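PDB 6UYH: prolyl-tRNA synthetase from Naegleria fowleri, which catalyses the ATP-dependent attachment of proline to its cognate tRNA, and is captured here with the inhibitor halofuginone and the ATP analogue AMPPNP. Local coordinates for residues A[60-65]-A[192-197]; A[73-78]-A[144-149]. All coordinates share one frame; numbering follows the deposited sequence. Where two conformers were deposited one is given.

Interaction 1: residues A[60-65]-A[192-197]; sequences KFFDAE and KRVYEE
Arg193 meets both Phe61 and Glu65 on the facing helix, and it is the first residue of 192-197 to touch 60-65. Its guanidinium lies at nearly a right angle to the Phe61 ring, with the planes 83° apart. Phe61 CZ sits over the centre of the guanidinium face, 3.9 Å from Arg193 CZ. From the ring's side, Arg193 NH2 lies at the edge and close to the plane. Arg193 NH1 forms a salt bridge to Glu65 OE1 at 3.3 Å. As a hydrogen bond this is weak, bent to 135°. A water joins the same two side chains, donating to Glu65 OE2 and accepting from Arg193 NH2. The carboxylate of Glu65 also pairs with Lys68.

Val194 comes next, packing CG2 against Phe61 CE2 at 3.8 Å. The same methyl reaches Phe62 CD1 at 4.3 Å. Phe61 CG is anti to its own backbone N (chi1 172°), which carries the ring across to this methyl and to Arg193.

Glu197, one turn after Arg193, holds the guanidinium side-on. Arg193 NE binds Glu197 OE1 at 3.0 Å, and Arg193 NH2 binds the syn lone pair of Glu197 OE2 at 3.1 Å. This grip should restrict rotation of the guanidinium, which links Glu65 and Glu197 in one salt-bridge network.

Segments 60-65 and 192-197 run roughly antiparallel, their axes 10.8 Å apart at closest approach. Helix 49-67 is consistent with the long helix of class II motif 1. It packs here against helix 177-198, and Phe62 and Val194 also rest on strand 261-272, at Trp269 and Leu271.

Interaction 2: residues A[73-78]-A[144-149]; sequences NVMFPL and QWTNVV
Residues 73-78 and the touching part of the strand, 144-147, run in broadly similar directions, 33° apart, and their CA atoms come nearest at Val74 and Gln144, 5.4 Å apart. Gln144 carries the contact. Its OE1 accepts the backbone N-H of Phe76 at 2.8 Å. The bond is nearly straight, 166° at the hydrogen, and lies in the carbonyl plane. Gln144 CG stands between its backbone N and carbonyl carbon (chi1 51°), and the chain is extended beyond it, which brings the amide to the loop. Gln144 NE2 binds Glu169 and donates to a water that in turn donates to Pro77 O. Both ends of the amide are thus held, which should fix its flip. Gln144 CB packs on Val74 O at 3.3 Å. A second water bridges that carbonyl to Trp145 N.

Met75 bends at chi2 and chi3 to bring its end to the strand. Its SD lies 3.5 Å from Thr146 CG2, and its CE lies 3.3 Å from Trp145 O. Asn73 ND2 approaches the edge of the Trp145 indole, 3.9 Å from NE1. That amide nitrogen binds Glu56 of the second subunit, while Trp145 NE1 binds Asp63.

The loop, with Pro77, fits class II motif 1 at the dimer interface: Phe47 and Tyr166 of the second subunit pack on Val74 and Met75. Strands 140-149 and 164-174 fit motif 2, whose Arg150, Glu152, Phe165 and Trp167 line the AMPPNP pocket. Strand 140-149 pairs in parallel with strand 72-73 and antiparallel with strand 164-174. The Phe76 side chain packs on helix 121-131, at Ile123 and Met124.

The centres of interactions 1 and 2 lie about 19 Å apart, yet the two contacts touch. Asp63 of interaction 1 bonds Trp145 of interaction 2, and Phe62 CD2 packs on Trp145 CZ2 at 3.7 Å. In chain order, 60-65 comes first, then 73-78, 144-149 and 192-197, so both segments of interaction 2 fall between those of interaction 1. Strand 164-174 connects them, pairing with strand 140-149 and with strand 261-272, on which interaction 1 packs. Interaction 1 joins helix 49-67 to helix 177-198 of the catalytic core. Interaction 2 places the same N-terminal region at the subunit interface, beside the strands that carry the nucleotide pocket.

Interaction 1: residues A[60-65]-A[192-197]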
ATOM      1  N   LYS A  60      -1.662  -9.667   1.647  1.00 20.16           N
ATOM      2  CA  LYS A  60      -1.157 -10.347   2.832  1.00 22.07           C
ATOM      3  C   LYS A  60      -0.670 -11.747   2.490  1.00 22.40           C
ATOM      4  O   LYS A  60       0.415 -12.166   2.917  1.00 22.27           O
ATOM      5  CB  LYS A  60      -2.251 -10.398   3.900  1.00 25.45           C
ATOM      6  CG  LYS A  60      -1.879 -11.205   5.131  1.00 41.93           C
ATOM      7  CD  LYS A  60      -3.050 -11.308   6.096  1.00 44.11           C
ATOM      8  CE  LYS A  60      -2.660 -12.062   7.348  1.00 51.14           C
ATOM      9  NZ  LYS A  60      -3.488 -11.618   8.496  1.00 59.66           N
ATOM     10  N   PHE A  61      -1.475 -12.487   1.722  1.00 21.53           N
ATOM     11  CA  PHE A  61      -1.103 -13.833   1.307  1.00 19.38           C
ATOM     12  C   PHE A  61       0.141 -13.817   0.425  1.00 23.45           C
ATOM     13  O   PHE A  61       1.092 -14.572   0.660  1.00 21.42           O
ATOM     14  CB  PHE A  61      -2.267 -14.478   0.563  1.00 18.99           C
ATOM     15  CG  PHE A  61      -1.931 -15.803  -0.069  1.00 21.86           C
ATOM     16  CD1 PHE A  61      -1.851 -16.953   0.698  1.00 24.49           C
ATOM     17  CD2 PHE A  61      -1.709 -15.894  -1.432  1.00 24.44           C
ATOM     18  CE1 PHE A  61      -1.563 -18.187   0.107  1.00 24.99           C
ATOM     19  CE2 PHE A  61      -1.419 -17.118  -2.038  1.00 24.28           C
ATOM     20  CZ  PHE A  61      -1.342 -18.267  -1.261  1.00 26.45           C
ATOM     21  N   PHE A  62       0.143 -12.972  -0.610  1.00 18.93           N
ATOM     22  CA  PHE A  62       1.245 -12.989  -1.568  1.00 17.84           C
ATOM     23  C   PHE A  62       2.547 -12.545  -0.911  1.00 19.12           C
ATOM     24  O   PHE A  62       3.593 -13.163  -1.127  1.00 20.81           O
ATOM     25  CB  PHE A  62       0.906 -12.106  -2.774  1.00 17.87           C
ATOM     26  CG  PHE A  62       1.849 -12.271  -3.944  1.00 18.15           C
ATOM     27  CD1 PHE A  62       1.739 -13.368  -4.787  1.00 21.03           C
ATOM     28  CD2 PHE A  62       2.818 -11.314  -4.214  1.00 20.04           C
ATOM     29  CE1 PHE A  62       2.597 -13.526  -5.871  1.00 22.20           C
ATOM     30  CE2 PHE A  62       3.680 -11.459  -5.308  1.00 18.28           C
ATOM     31  CZ  PHE A  62       3.563 -12.560  -6.129  1.00 16.61           C
ATOM     32  N   ASP A  63       2.494 -11.483  -0.095  1.00 16.27           N
ATOM     33  CA  ASP A  63       3.668 -11.022   0.641  1.00 16.94           C
ATOM     34  C   ASP A  63       4.273 -12.141   1.470  1.00 18.78           C
ATOM     35  O   ASP A  63       5.498 -12.303   1.517  1.00 19.72           O
ATOM     36  CB  ASP A  63       3.301  -9.854   1.568  1.00 18.94           C
ATOM     37  CG  ASP A  63       3.559  -8.484   0.945  1.00 24.23           C
ATOM     38  OD1 ASP A  63       4.060  -8.417  -0.186  1.00 28.25           O
ATOM     39  OD2 ASP A  63       3.238  -7.475   1.608  1.00 30.61           O
ATOM     40  N   ALA A  64       3.434 -12.887   2.195  1.00 22.84           N
ATOM     41  CA  ALA A  64       3.989 -13.942   3.033  1.00 21.59           C
ATOM     42  C   ALA A  64       4.632 -15.037   2.191  1.00 21.20           C
ATOM     43  O   ALA A  64       5.649 -15.605   2.599  1.00 22.31           O
ATOM     44  CB  ALA A  64       2.912 -14.528   3.950  1.00 21.40           C
ATOM     45  N   GLU A  65       4.075 -15.332   1.011  1.00 19.08           N
ATOM     46  CA  GLU A  65       4.654 -16.377   0.167  1.00 20.03           C
ATOM     47  C   GLU A  65       5.953 -15.920  -0.495  1.00 20.47           C
ATOM     48  O   GLU A  65       6.903 -16.708  -0.606  1.00 22.62           O
ATOM     49  CB  GLU A  65       3.640 -16.819  -0.892  1.00 20.42           C
ATOM     50  CG  GLU A  65       2.433 -17.555  -0.300  1.00 23.51           C
ATOM     51  CD  GLU A  65       2.824 -18.786   0.510  1.00 35.95           C
ATOM     52  OE1 GLU A  65       3.714 -19.554   0.074  1.00 33.06           O
ATOM     53  OE2 GLU A  65       2.236 -18.987   1.593  1.00 39.41           O
ATOM     54  N   LYS A 192      -1.466 -18.981  -9.507  1.00 20.25           N
ATOM     55  CA  LYS A 192      -2.503 -20.009  -9.484  1.00 17.76           C
ATOM     56  C   LYS A 192      -3.094 -20.150  -8.080  1.00 21.78           C
ATOM     57  O   LYS A 192      -4.312 -20.269  -7.918  1.00 20.41           O
ATOM     58  CB  LYS A 192      -1.930 -21.340  -9.978  1.00 20.92           C
ATOM     59  CG  LYS A 192      -2.849 -22.558  -9.827  1.00 28.01           C
ATOM     60  CD  LYS A 192      -2.551 -23.291  -8.532  1.00 31.60           C
ATOM     61  CE  LYS A 192      -2.962 -24.750  -8.580  1.00 30.55           C
ATOM     62  NZ  LYS A 192      -2.448 -25.419  -7.353  1.00 34.80           N
ATOM     63  N   ARG A 193      -2.244 -20.120  -7.047  1.00 20.67           N
ATOM     64  CA  ARG A 193      -2.755 -20.262  -5.684  1.00 19.46           C
ATOM     65  C   ARG A 193      -3.604 -19.065  -5.263  1.00 21.22           C
ATOM     66  O   ARG A 193      -4.591 -19.234  -4.537  1.00 21.48           O
ATOM     67  CB  ARG A 193      -1.601 -20.474  -4.708  1.00 19.42           C
ATOM     68  CG  ARG A 193      -0.844 -21.773  -4.972  1.00 23.83           C
ATOM     69  CD  ARG A 193       0.239 -21.983  -3.929  1.00 29.98           C
ATOM     70  NE  ARG A 193      -0.339 -22.072  -2.595  1.00 29.76           N
ATOM     71  CZ  ARG A 193       0.323 -21.816  -1.473  1.00 33.18           C
ATOM     72  NH1 ARG A 193       1.602 -21.460  -1.518  1.00 29.71           N
ATOM     73  NH2 ARG A 193      -0.296 -21.913  -0.308  1.00 34.31           N
ATOM     74  N   VAL A 194      -3.236 -17.848  -5.677  1.00 19.61           N
ATOM     75  CA  VAL A 194      -4.090 -16.695  -5.377  1.00 20.07           C
ATOM     76  C   VAL A 194      -5.483 -16.917  -5.949  1.00 20.60           C
ATOM     77  O   VAL A 194      -6.491 -16.805  -5.246  1.00 21.80           O
ATOM     78  CB  VAL A 194      -3.480 -15.389  -5.920  1.00 17.99           C
ATOM     79  CG1 VAL A 194      -4.522 -14.236  -5.819  1.00 17.92           C
ATOM     80  CG2 VAL A 194      -2.197 -15.015  -5.157  1.00 15.97           C
ATOM     81  N   TYR A 195      -5.561 -17.237  -7.240  1.00 16.74           N
ATOM     82  CA  TYR A 195      -6.871 -17.413  -7.851  1.00 16.51           C
ATOM     83  C   TYR A 195      -7.628 -18.576  -7.215  1.00 20.98           C
ATOM     84  O   TYR A 195      -8.793 -18.431  -6.831  1.00 21.16           O
ATOM     85  CB  TYR A 195      -6.722 -17.612  -9.352  1.00 17.73           C
ATOM     86  CG  TYR A 195      -6.639 -16.311 -10.098  1.00 20.06           C
ATOM     87  CD1 TYR A 195      -5.427 -15.839 -10.600  1.00 18.15           C
ATOM     88  CD2 TYR A 195      -7.779 -15.525 -10.269  1.00 16.27           C
ATOM     89  CE1 TYR A 195      -5.365 -14.630 -11.291  1.00 19.48           C
ATOM     90  CE2 TYR A 195      -7.725 -14.323 -10.945  1.00 18.93           C
ATOM     91  CZ  TYR A 195      -6.520 -13.880 -11.457  1.00 19.68           C
ATOM     92  OH  TYR A 195      -6.488 -12.676 -12.128  1.00 19.60           O
ATOM     93  N   GLU A 196      -6.971 -19.728  -7.059  1.00 19.17           N
ATOM     94  CA  GLU A 196      -7.712 -20.927  -6.656  1.00 21.43           C
ATOM     95  C   GLU A 196      -7.949 -20.965  -5.147  1.00 25.45           C
ATOM     96  O   GLU A 196      -9.069 -21.228  -4.701  1.00 24.38           O
ATOM     97  CB  GLU A 196      -6.987 -22.182  -7.141  1.00 22.17           C
ATOM     98  CG  GLU A 196      -6.977 -22.264  -8.696  1.00 20.76           C
ATOM     99  CD  GLU A 196      -6.862 -23.666  -9.253  1.00 26.43           C
ATOM    100  OE1 GLU A 196      -6.746 -24.630  -8.469  1.00 27.83           O
ATOM    101  OE2 GLU A 196      -6.892 -23.798 -10.495  1.00 24.55           O
ATOM    102  N   GLU A 197      -6.918 -20.678  -4.346  1.00 21.83           N
ATOM    103  CA  GLU A 197      -7.041 -20.832  -2.895  1.00 24.77           C
ATOM    104  C   GLU A 197      -7.693 -19.625  -2.220  1.00 26.56           C
ATOM    105  O   GLU A 197      -8.356 -19.790  -1.193  1.00 27.26           O
ATOM    106  CB  GLU A 197      -5.669 -21.102  -2.269  1.00 24.96           C
ATOM    107  CG  GLU A 197      -5.071 -22.449  -2.670  1.00 25.01           C
ATOM    108  CD  GLU A 197      -3.644 -22.662  -2.161  1.00 33.30           C
ATOM    109  OE1 GLU A 197      -2.932 -23.494  -2.761  1.00 34.99           O
ATOM    110  OE2 GLU A 197      -3.227 -22.007  -1.174  1.00 35.03           O
TER
HETATM  111  O   HOH W   1       1.420 -21.944   2.285  1.00 52.46           O

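Interaction 2: residues A[73-78]-A[144-149]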
ATOM      1  N   ASN A  73      10.177  -6.033  -0.255  1.00 15.63           N
ATOM      2  CA  ASN A  73       9.351  -4.944  -0.774  1.00 14.92           C
ATOM      3  C   ASN A  73      10.122  -3.629  -0.779  1.00 14.39           C
ATOM      4  O   ASN A  73      10.920  -3.348   0.125  1.00 14.99           O
ATOM      5  CB  ASN A  73       8.073  -4.768   0.052  1.00 16.24           C
ATOM      6  CG  ASN A  73       7.082  -5.888  -0.174  1.00 21.26           C
ATOM      7  OD1 ASN A  73       7.241  -6.695  -1.097  1.00 17.68           O
ATOM      8  ND2 ASN A  73       6.041  -5.935   0.657  1.00 21.93           N
ATOM      9  N   VAL A  74       9.865  -2.820  -1.804  1.00 16.68           N
ATOM     10  CA  VAL A  74      10.491  -1.516  -1.998  1.00 17.62           C
ATOM     11  C   VAL A  74       9.415  -0.522  -2.428  1.00 17.06           C
ATOM     12  O   VAL A  74       8.244  -0.872  -2.575  1.00 16.47           O
ATOM     13  CB  VAL A  74      11.606  -1.563  -3.062  1.00 14.40           C
ATOM     14  CG1 VAL A  74      12.735  -2.474  -2.604  1.00 20.39           C
ATOM     15  CG2 VAL A  74      11.034  -2.041  -4.406  1.00 17.75           C
ATOM     16  N   MET A  75       9.825   0.730  -2.670  1.00 17.60           N
ATOM     17  CA  MET A  75       8.945   1.663  -3.372  1.00 14.62           C
ATOM     18  C   MET A  75       9.787   2.588  -4.243  1.00 14.64           C
ATOM     19  O   MET A  75      10.535   3.425  -3.723  1.00 16.78           O
ATOM     20  CB  MET A  75       8.085   2.482  -2.413  1.00 14.11           C
ATOM     21  CG  MET A  75       7.037   3.328  -3.160  1.00 15.24           C
ATOM     22  SD  MET A  75       5.923   2.318  -4.177  1.00 21.39           S
ATOM     23  CE  MET A  75       5.302   1.170  -2.956  1.00 17.80           C
ATOM     24  N   PHE A  76       9.632   2.458  -5.548  1.00 16.65           N
ATOM     25  CA  PHE A  76      10.238   3.350  -6.526  1.00 14.78           C
ATOM     26  C   PHE A  76       9.239   4.425  -6.927  1.00 17.15           C
ATOM     27  O   PHE A  76       8.041   4.313  -6.643  1.00 16.73           O
ATOM     28  CB  PHE A  76      10.681   2.559  -7.754  1.00 14.46           C
ATOM     29  CG  PHE A  76      12.011   1.864  -7.611  1.00 17.25           C
ATOM     30  CD1 PHE A  76      12.126   0.691  -6.886  1.00 18.87           C
ATOM     31  CD2 PHE A  76      13.135   2.364  -8.256  1.00 16.56           C
ATOM     32  CE1 PHE A  76      13.358   0.027  -6.784  1.00 16.28           C
ATOM     33  CE2 PHE A  76      14.361   1.713  -8.168  1.00 15.02           C
ATOM     34  CZ  PHE A  76      14.473   0.543  -7.431  1.00 20.13           C
ATOM     35  N   PRO A  77       9.694   5.491  -7.600  1.00 17.11           N
ATOM     36  CA  PRO A  77       8.815   6.642  -7.849  1.00 16.66           C
ATOM     37  C   PRO A  77       7.732   6.407  -8.903  1.00 15.42           C
ATOM     38  O   PRO A  77       7.822   5.544  -9.783  1.00 16.18           O
ATOM     39  CB  PRO A  77       9.791   7.732  -8.316  1.00 21.31           C
ATOM     40  CG  PRO A  77      11.086   7.368  -7.658  1.00 18.44           C
ATOM     41  CD  PRO A  77      11.110   5.856  -7.790  1.00 16.53           C
ATOM     42  N   LEU A  78       6.693   7.243  -8.796  1.00 14.21           N
ATOM     43  CA  LEU A  78       5.597   7.289  -9.760  1.00 12.21           C
ATOM     44  C   LEU A  78       6.035   7.911 -11.078  1.00 15.40           C
ATOM     45  O   LEU A  78       5.481   7.589 -12.131  1.00 18.69           O
ATOM     46  CB  LEU A  78       4.436   8.118  -9.171  1.00 15.95           C
ATOM     47  CG  LEU A  78       3.279   8.517 -10.093  1.00 18.16           C
ATOM     48  CD1 LEU A  78       2.445   7.302 -10.488  1.00 20.64           C
ATOM     49  CD2 LEU A  78       2.411   9.576  -9.412  1.00 23.43           C
ATOM     50  N   GLN A 144       7.078  -4.445  -5.487  1.00 15.42           N
ATOM     51  CA  GLN A 144       6.382  -3.283  -4.942  1.00 17.98           C
ATOM     52  C   GLN A 144       4.893  -3.355  -5.253  1.00 16.68           C
ATOM     53  O   GLN A 144       4.489  -3.828  -6.317  1.00 17.72           O
ATOM     54  CB  GLN A 144       6.981  -1.954  -5.445  1.00 19.18           C
ATOM     55  CG  GLN A 144       7.147  -1.831  -6.946  1.00 18.62           C
ATOM     56  CD  GLN A 144       7.729  -0.481  -7.343  1.00 19.17           C
ATOM     57  OE1 GLN A 144       8.434   0.149  -6.557  1.00 19.54           O
ATOM     58  NE2 GLN A 144       7.439  -0.035  -8.567  1.00 18.57           N
ATOM     59  N   TRP A 145       4.088  -2.902  -4.284  1.00 16.13           N
ATOM     60  CA  TRP A 145       2.641  -2.760  -4.410  1.00 15.48           C
ATOM     61  C   TRP A 145       2.357  -1.296  -4.736  1.00 18.55           C
ATOM     62  O   TRP A 145       2.587  -0.421  -3.894  1.00 20.60           O
ATOM     63  CB  TRP A 145       1.947  -3.168  -3.107  1.00 15.10           C
ATOM     64  CG  TRP A 145       2.178  -4.590  -2.734  1.00 17.62           C
ATOM     65  CD1 TRP A 145       3.167  -5.085  -1.930  1.00 20.04           C
ATOM     66  CD2 TRP A 145       1.389  -5.707  -3.139  1.00 13.88           C
ATOM     67  NE1 TRP A 145       3.045  -6.450  -1.820  1.00 17.72           N
ATOM     68  CE2 TRP A 145       1.970  -6.859  -2.567  1.00 16.96           C
ATOM     69  CE3 TRP A 145       0.262  -5.851  -3.956  1.00 16.26           C
ATOM     70  CZ2 TRP A 145       1.454  -8.137  -2.770  1.00 18.63           C
ATOM     71  CZ3 TRP A 145      -0.253  -7.107  -4.153  1.00 17.26           C
ATOM     72  CH2 TRP A 145       0.345  -8.242  -3.567  1.00 17.69           C
ATOM     73  N   THR A 146       1.885  -1.023  -5.957  1.00 20.14           N
ATOM     74  CA  THR A 146       1.820   0.345  -6.457  1.00 25.33           C
ATOM     75  C   THR A 146       0.578   0.547  -7.310  1.00 20.30           C
ATOM     76  O   THR A 146      -0.074  -0.411  -7.753  1.00 20.24           O
ATOM     77  CB  THR A 146       3.039   0.722  -7.329  1.00 25.31           C
ATOM     78  OG1 THR A 146       2.968   0.007  -8.570  1.00 30.97           O
ATOM     79  CG2 THR A 146       4.341   0.374  -6.676  1.00 21.88           C
ATOM     80  N   ASN A 147       0.287   1.819  -7.589  1.00 15.48           N
ATOM     81  CA  ASN A 147      -0.660   2.164  -8.644  1.00 14.95           C
ATOM     82  C   ASN A 147       0.054   2.330  -9.984  1.00 20.03           C
ATOM     83  O   ASN A 147       1.239   2.639 -10.048  1.00 22.14           O
ATOM     84  CB  ASN A 147      -1.468   3.424  -8.287  1.00 15.57           C
ATOM     85  CG  ASN A 147      -0.608   4.628  -7.978  1.00 25.13           C
ATOM     86  OD1 ASN A 147       0.575   4.518  -7.681  1.00 21.69           O
ATOM     87  ND2 ASN A 147      -1.225   5.800  -8.022  1.00 28.80           N
ATOM     88  N   VAL A 148      -0.694   2.102 -11.058  0.54 14.99           N
ATOM     89  CA  VAL A 148      -0.185   2.102 -12.423  0.54 16.57           C
ATOM     90  C   VAL A 148      -1.155   2.907 -13.271  0.54 16.62           C
ATOM     91  O   VAL A 148      -2.367   2.854 -13.043  0.54 20.44           O
ATOM     92  CB  VAL A 148      -0.066   0.662 -12.976  0.54 19.34           C
ATOM     93  CG1 VAL A 148       0.792   0.643 -14.217  0.54 21.10           C
ATOM     94  CG2 VAL A 148       0.484  -0.284 -11.909  0.54 24.31           C
ATOM     95  N   VAL A 149      -0.637   3.644 -14.253  1.00 17.89           N
ATOM     96  CA  VAL A 149      -1.465   4.472 -15.131  1.00 17.19           C
ATOM     97  C   VAL A 149      -1.188   4.097 -16.576  1.00 19.90           C
ATOM     98  O   VAL A 149      -0.040   4.158 -17.029  1.00 19.86           O
ATOM     99  CB  VAL A 149      -1.218   5.975 -14.920  1.00 17.66           C
ATOM    100  CG1 VAL A 149      -2.014   6.796 -15.943  1.00 17.91           C
ATOM    101  CG2 VAL A 149      -1.580   6.382 -13.483  1.00 22.04           C
TER
HETATM  102  O   HOH W   2       5.802  -2.237  -1.881  1.00 18.00           O
HETATM  103  O   HOH W   3       7.986   2.747  -9.769  1.00 18.09           O